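Long-range contact in PlaB phospholipase (Legionella pneumophila, PDB 6ZTI), which is a phospholipase and putative virulence factor of the alpha/beta-hydrolase type that binds NAD(H), which drives its tetramerization and so controls its activity: residues Arg252-Leu264 with Tyr303-Thr317. Numbering follows the deposited sequence.
Sequences RTQPMAFGVLPGL and YNKLVKELDNITKET
Tyr303 OH is gripped by several groups: it accepts the amide of Ala257, N to OH 2.9 Å with a nearly straight N-H...O angle of 169°, and it is hydrogen-bonded to Ser192 O on the neighbouring strand. A water held by Pro255 O adds a weak third bond. The ring reaches this spot because its CG lies anti to the backbone N; one of its faces carries Val307 CG2, offset toward the rim. The same valine methyl packs on Ala257 CB at 3.9 Å, and Leu310 CD1 also meets that CB.

Two threonines repeat the polar theme farther along. Thr314 OG1 takes the Val260 amide N at 2.8 Å, a more bent bond of 157°, while the Val260 and Thr314 side chains cross at about a right angle, with CG2 of each 3.8 Å apart. OG1 sits beside the Thr314 backbone N and CG2 anti to it, which leaves the methyl for the valine. Thr317 OG1 lies 2.9 Å from both Val260 O and Ile313 O, so its single proton has two acceptors to choose from. Waters add to the direct bonds: one links Phe258 N to Val307 O, another accepts from Thr314 OG1 and donates to Phe258 O and Asp311 OD1.

Gly259 has no side chain, and Leu310 CD2 fills the space beside its CA, which comes within 3.2 Å of Thr314 OG1. Away from the NAD-binding sites, helix 300-320 packs along edge strand 257-261 of the parallel sheet of the alpha/beta-hydrolase core, the segment axes 6.3 Å apart and nearly aligned at 30°. The strand's backbone bonds to strand 191-197. Helix 286-296 meets Leu306 and Leu310 through Trp290, whereas Phe258 and Val260 touch helix 223-226.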
loop_
_atom_site.group_PDB
_atom_site.type_symbol
_atom_site.label_atom_id
_atom_site.label_comp_id
_atom_site.label_asym_id
_atom_site.label_seq_id
_atom_site.Cartn_x
_atom_site.Cartn_y
_atom_site.Cartn_z
ATOM N N ARG B 252 -4.684 26.834 27.520
ATOM C CA ARG B 252 -5.071 27.746 26.463
ATOM C C ARG B 252 -3.914 28.678 26.134
ATOM O O ARG B 252 -3.117 29.040 27.004
ATOM C CB ARG B 252 -6.316 28.537 26.892
ATOM C CG ARG B 252 -7.043 29.161 25.774
ATOM C CD ARG B 252 -8.331 29.788 26.231
ATOM N NE ARG B 252 -8.777 30.760 25.247
ATOM C CZ ARG B 252 -9.477 30.471 24.158
ATOM N NH1 ARG B 252 -9.851 29.227 23.899
ATOM N NH2 ARG B 252 -9.815 31.446 23.329
ATOM N N THR B 253 -3.823 29.059 24.863
ATOM C CA THR B 253 -2.842 30.044 24.449
ATOM C C THR B 253 -3.173 31.396 25.072
ATOM O O THR B 253 -4.301 31.649 25.494
ATOM C CB THR B 253 -2.830 30.190 22.930
ATOM O OG1 THR B 253 -4.157 30.493 22.479
ATOM C CG2 THR B 253 -2.370 28.928 22.261
ATOM N N GLN B 254 -2.177 32.274 25.107
ATOM C CA GLN B 254 -2.417 33.643 25.511
ATOM C C GLN B 254 -3.274 34.332 24.457
ATOM O O GLN B 254 -3.277 33.930 23.295
ATOM C CB GLN B 254 -1.096 34.382 25.690
ATOM C CG GLN B 254 -0.263 33.845 26.837
ATOM C CD GLN B 254 -0.953 34.020 28.171
ATOM O OE1 GLN B 254 -1.224 33.049 28.885
ATOM N NE2 GLN B 254 -1.249 35.265 28.512
ATOM N N PRO B 255 -4.020 35.362 24.840
ATOM C CA PRO B 255 -4.853 36.065 23.861
ATOM C C PRO B 255 -4.022 36.611 22.710
ATOM O O PRO B 255 -2.958 37.203 22.909
ATOM C CB PRO B 255 -5.477 37.205 24.679
ATOM C CG PRO B 255 -5.384 36.769 26.103
ATOM C CD PRO B 255 -4.127 35.958 26.187
ATOM N N MET B 256 -4.534 36.435 21.498
ATOM C CA MET B 256 -3.950 37.052 20.317
ATOM C C MET B 256 -5.033 37.777 19.531
ATOM O O MET B 256 -6.149 37.267 19.373
ATOM C CB MET B 256 -3.270 36.006 19.415
ATOM C CG MET B 256 -2.493 36.620 18.246
ATOM S SD MET B 256 -1.537 35.458 17.217
ATOM C CE MET B 256 -0.363 34.831 18.424
ATOM N N ALA B 257 -4.690 38.963 19.033
ATOM C CA ALA B 257 -5.592 39.716 18.175
ATOM C C ALA B 257 -6.098 38.841 17.034
ATOM O O ALA B 257 -5.342 38.080 16.428
ATOM C CB ALA B 257 -4.869 40.947 17.614
ATOM N N PHE B 258 -7.394 38.946 16.752
ATOM C CA PHE B 258 -8.037 38.084 15.770
ATOM C C PHE B 258 -9.188 38.842 15.143
ATOM O O PHE B 258 -10.110 39.264 15.844
ATOM C CB PHE B 258 -8.536 36.782 16.414
ATOM C CG PHE B 258 -9.296 35.891 15.472
ATOM C CD1 PHE B 258 -8.648 35.261 14.432
ATOM C CD2 PHE B 258 -10.662 35.691 15.623
ATOM C CE1 PHE B 258 -9.333 34.455 13.558
ATOM C CE2 PHE B 258 -11.346 34.886 14.764
ATOM C CZ PHE B 258 -10.678 34.263 13.723
ATOM N N GLY B 259 -9.146 38.986 13.830
ATOM C CA GLY B 259 -10.196 39.675 13.111
ATOM C C GLY B 259 -10.590 38.912 11.872
ATOM O O GLY B 259 -9.736 38.424 11.132
ATOM N N VAL B 260 -11.894 38.803 11.655
ATOM C CA VAL B 260 -12.460 38.308 10.408
ATOM C C VAL B 260 -12.936 39.533 9.631
ATOM O O VAL B 260 -13.910 40.188 10.014
ATOM C CB VAL B 260 -13.598 37.308 10.653
ATOM C CG1 VAL B 260 -14.169 36.803 9.348
ATOM C CG2 VAL B 260 -13.120 36.117 11.515
ATOM N N LEU B 261 -12.247 39.856 8.594
ATOM C CA LEU B 261 -12.507 41.046 7.793
ATOM C C LEU B 261 -13.573 40.777 6.734
ATOM O O LEU B 261 -13.704 39.650 6.250
ATOM C CB LEU B 261 -11.229 41.503 7.104
ATOM C CG LEU B 261 -10.029 41.781 8.009
ATOM C CD1 LEU B 261 -8.841 42.338 7.186
ATOM C CD2 LEU B 261 -10.415 42.744 9.118
ATOM N N PRO B 262 -14.332 41.800 6.332
ATOM C CA PRO B 262 -15.450 41.581 5.404
ATOM C C PRO B 262 -15.039 41.506 3.941
ATOM O O PRO B 262 -14.222 42.295 3.456
ATOM C CB PRO B 262 -16.340 42.810 5.640
ATOM C CG PRO B 262 -15.360 43.886 5.970
ATOM C CD PRO B 262 -14.300 43.189 6.822
ATOM N N GLY B 263 -15.654 40.559 3.234
ATOM C CA GLY B 263 -15.646 40.530 1.782
ATOM C C GLY B 263 -14.392 39.995 1.143
ATOM O O GLY B 263 -14.134 40.281 -0.031
ATOM N N LEU B 264 -13.613 39.205 1.862
ATOM C CA LEU B 264 -12.270 38.834 1.438
ATOM C C LEU B 264 -12.116 37.320 1.382
ATOM O O LEU B 264 -12.496 36.615 2.325
ATOM C CB LEU B 264 -11.241 39.445 2.389
ATOM C CG LEU B 264 -11.164 40.976 2.445
ATOM C CD1 LEU B 264 -10.106 41.372 3.434
ATOM C CD2 LEU B 264 -10.846 41.561 1.085
ATOM N N TYR B 303 -2.188 47.454 21.926
ATOM C CA TYR B 303 -2.483 46.109 21.456
ATOM C C TYR B 303 -3.864 45.667 21.910
ATOM O O TYR B 303 -4.660 45.176 21.107
ATOM C CB TYR B 303 -1.426 45.123 21.958
ATOM C CG TYR B 303 -1.613 43.708 21.432
ATOM C CD1 TYR B 303 -1.357 43.404 20.105
ATOM C CD2 TYR B 303 -2.033 42.687 22.264
ATOM C CE1 TYR B 303 -1.514 42.118 19.613
ATOM C CE2 TYR B 303 -2.187 41.393 21.789
ATOM C CZ TYR B 303 -1.926 41.116 20.456
ATOM O OH TYR B 303 -2.081 39.847 19.962
ATOM N N ASN B 304 -4.156 45.814 23.209
ATOM C CA ASN B 304 -5.444 45.376 23.734
ATOM C C ASN B 304 -6.585 46.198 23.153
ATOM O O ASN B 304 -7.694 45.680 22.966
ATOM C CB ASN B 304 -5.453 45.469 25.260
ATOM C CG ASN B 304 -4.613 44.400 25.902
ATOM O OD1 ASN B 304 -4.310 43.383 25.287
ATOM N ND2 ASN B 304 -4.243 44.617 27.151
ATOM N N LYS B 305 -6.338 47.479 22.880
ATOM C CA LYS B 305 -7.318 48.279 22.153
ATOM C C LYS B 305 -7.640 47.635 20.808
ATOM O O LYS B 305 -8.810 47.449 20.458
ATOM C CB LYS B 305 -6.781 49.697 21.974
ATOM C CG LYS B 305 -7.726 50.683 21.299
ATOM C CD LYS B 305 -7.520 52.098 21.858
ATOM C CE LYS B 305 -7.431 53.154 20.762
ATOM N NZ LYS B 305 -7.129 54.508 21.326
ATOM N N LEU B 306 -6.606 47.252 20.057
ATOM C CA LEU B 306 -6.811 46.636 18.750
ATOM C C LEU B 306 -7.459 45.262 18.862
ATOM O O LEU B 306 -8.281 44.886 18.010
ATOM C CB LEU B 306 -5.474 46.536 18.024
ATOM C CG LEU B 306 -5.470 46.166 16.545
ATOM C CD1 LEU B 306 -6.632 46.790 15.816
ATOM C CD2 LEU B 306 -4.173 46.638 15.921
ATOM N N VAL B 307 -7.095 44.482 19.882
ATOM C CA VAL B 307 -7.739 43.181 20.073
ATOM C C VAL B 307 -9.250 43.355 20.140
ATOM O O VAL B 307 -10.012 42.611 19.512
ATOM C CB VAL B 307 -7.208 42.495 21.340
ATOM C CG1 VAL B 307 -8.020 41.262 21.659
ATOM C CG2 VAL B 307 -5.736 42.129 21.175
ATOM N N LYS B 308 -9.702 44.346 20.906
ATOM C CA LYS B 308 -11.135 44.560 21.064
ATOM C C LYS B 308 -11.756 45.130 19.798
ATOM O O LYS B 308 -12.856 44.725 19.410
ATOM C CB LYS B 308 -11.395 45.486 22.248
ATOM C CG LYS B 308 -12.867 45.676 22.585
ATOM C CD LYS B 308 -13.230 47.157 22.688
ATOM C CE LYS B 308 -13.486 47.780 21.316
ATOM N NZ LYS B 308 -14.476 48.893 21.396
ATOM N N GLU B 309 -11.073 46.068 19.132
ATOM C CA GLU B 309 -11.611 46.591 17.880
ATOM C C GLU B 309 -11.789 45.480 16.854
ATOM O O GLU B 309 -12.807 45.433 16.152
ATOM C CB GLU B 309 -10.710 47.688 17.312
ATOM C CG GLU B 309 -10.812 49.026 18.035
ATOM C CD GLU B 309 -10.027 50.139 17.347
ATOM O OE1 GLU B 309 -10.129 50.272 16.108
ATOM O OE2 GLU B 309 -9.306 50.883 18.044
ATOM N N LEU B 310 -10.814 44.576 16.747
ATOM C CA LEU B 310 -10.926 43.527 15.737
ATOM C C LEU B 310 -12.013 42.522 16.085
ATOM O O LEU B 310 -12.647 41.952 15.185
ATOM C CB LEU B 310 -9.593 42.812 15.559
ATOM C CG LEU B 310 -8.537 43.630 14.827
ATOM C CD1 LEU B 310 -7.189 42.954 14.973
ATOM C CD2 LEU B 310 -8.894 43.796 13.367
ATOM N N ASP B 311 -12.218 42.266 17.375
ATOM C CA ASP B 311 -13.313 41.395 17.784
ATOM C C ASP B 311 -14.663 41.988 17.389
ATOM O O ASP B 311 -15.565 41.261 16.957
ATOM C CB ASP B 311 -13.262 41.146 19.293
ATOM C CG ASP B 311 -14.330 40.157 19.743
ATOM O OD1 ASP B 311 -14.296 39.002 19.268
ATOM O OD2 ASP B 311 -15.214 40.536 20.536
ATOM N N ASN B 312 -14.821 43.303 17.534
ATOM C CA ASN B 312 -16.040 43.953 17.072
ATOM C C ASN B 312 -16.211 43.799 15.562
ATOM O O ASN B 312 -17.325 43.572 15.079
ATOM C CB ASN B 312 -16.028 45.435 17.441
ATOM C CG ASN B 312 -16.257 45.670 18.912
ATOM O OD1 ASN B 312 -16.727 44.781 19.628
ATOM N ND2 ASN B 312 -15.941 46.876 19.374
ATOM N N ILE B 313 -15.123 43.954 14.800
ATOM C CA ILE B 313 -15.194 43.773 13.349
ATOM C C ILE B 313 -15.590 42.338 13.014
ATOM O O ILE B 313 -16.368 42.091 12.088
ATOM C CB ILE B 313 -13.851 44.147 12.690
ATOM C CG1 ILE B 313 -13.477 45.614 12.957
ATOM C CG2 ILE B 313 -13.881 43.882 11.189
ATOM C CD1 ILE B 313 -14.524 46.624 12.543
ATOM N N THR B 314 -15.024 41.367 13.724
ATOM C CA THR B 314 -15.409 39.975 13.511
ATOM C C THR B 314 -16.911 39.785 13.714
ATOM O O THR B 314 -17.589 39.158 12.893
ATOM C CB THR B 314 -14.612 39.081 14.460
ATOM O OG1 THR B 314 -13.224 39.147 14.108
ATOM C CG2 THR B 314 -15.066 37.638 14.380
ATOM N N LYS B 315 -17.447 40.312 14.816
ATOM C CA LYS B 315 -18.872 40.159 15.093
ATOM C C LYS B 315 -19.714 40.790 13.997
ATOM O O LYS B 315 -20.741 40.235 13.592
ATOM C CB LYS B 315 -19.206 40.783 16.447
ATOM C CG LYS B 315 -18.850 39.880 17.614
ATOM C CD LYS B 315 -18.618 40.662 18.892
ATOM C CE LYS B 315 -18.589 39.737 20.102
ATOM N NZ LYS B 315 -17.686 38.574 19.880
ATOM N N GLU B 316 -19.295 41.955 13.510
ATOM C CA GLU B 316 -20.045 42.658 12.476
ATOM C C GLU B 316 -19.968 41.924 11.142
ATOM O O GLU B 316 -20.978 41.775 10.444
ATOM C CB GLU B 316 -19.511 44.087 12.340
ATOM C CG GLU B 316 -20.132 44.903 11.227
ATOM C CD GLU B 316 -19.384 46.208 10.979
ATOM O OE1 GLU B 316 -18.133 46.210 11.036
ATOM O OE2 GLU B 316 -20.047 47.235 10.722
ATOM N N THR B 317 -18.771 41.476 10.762
ATOM C CA THR B 317 -18.608 40.748 9.513
ATOM C C THR B 317 -19.498 39.518 9.477
ATOM O O THR B 317 -20.171 39.251 8.478
ATOM C CB THR B 317 -17.149 40.332 9.339
ATOM O OG1 THR B 317 -16.328 41.501 9.226
ATOM C CG2 THR B 317 -16.981 39.452 8.092
HETATM O O HOH W 1 -0.518 37.309 21.424
HETATM O O HOH W 2 -9.414 40.148 18.422
HETATM O O HOH W 3 -12.813 37.741 16.899
#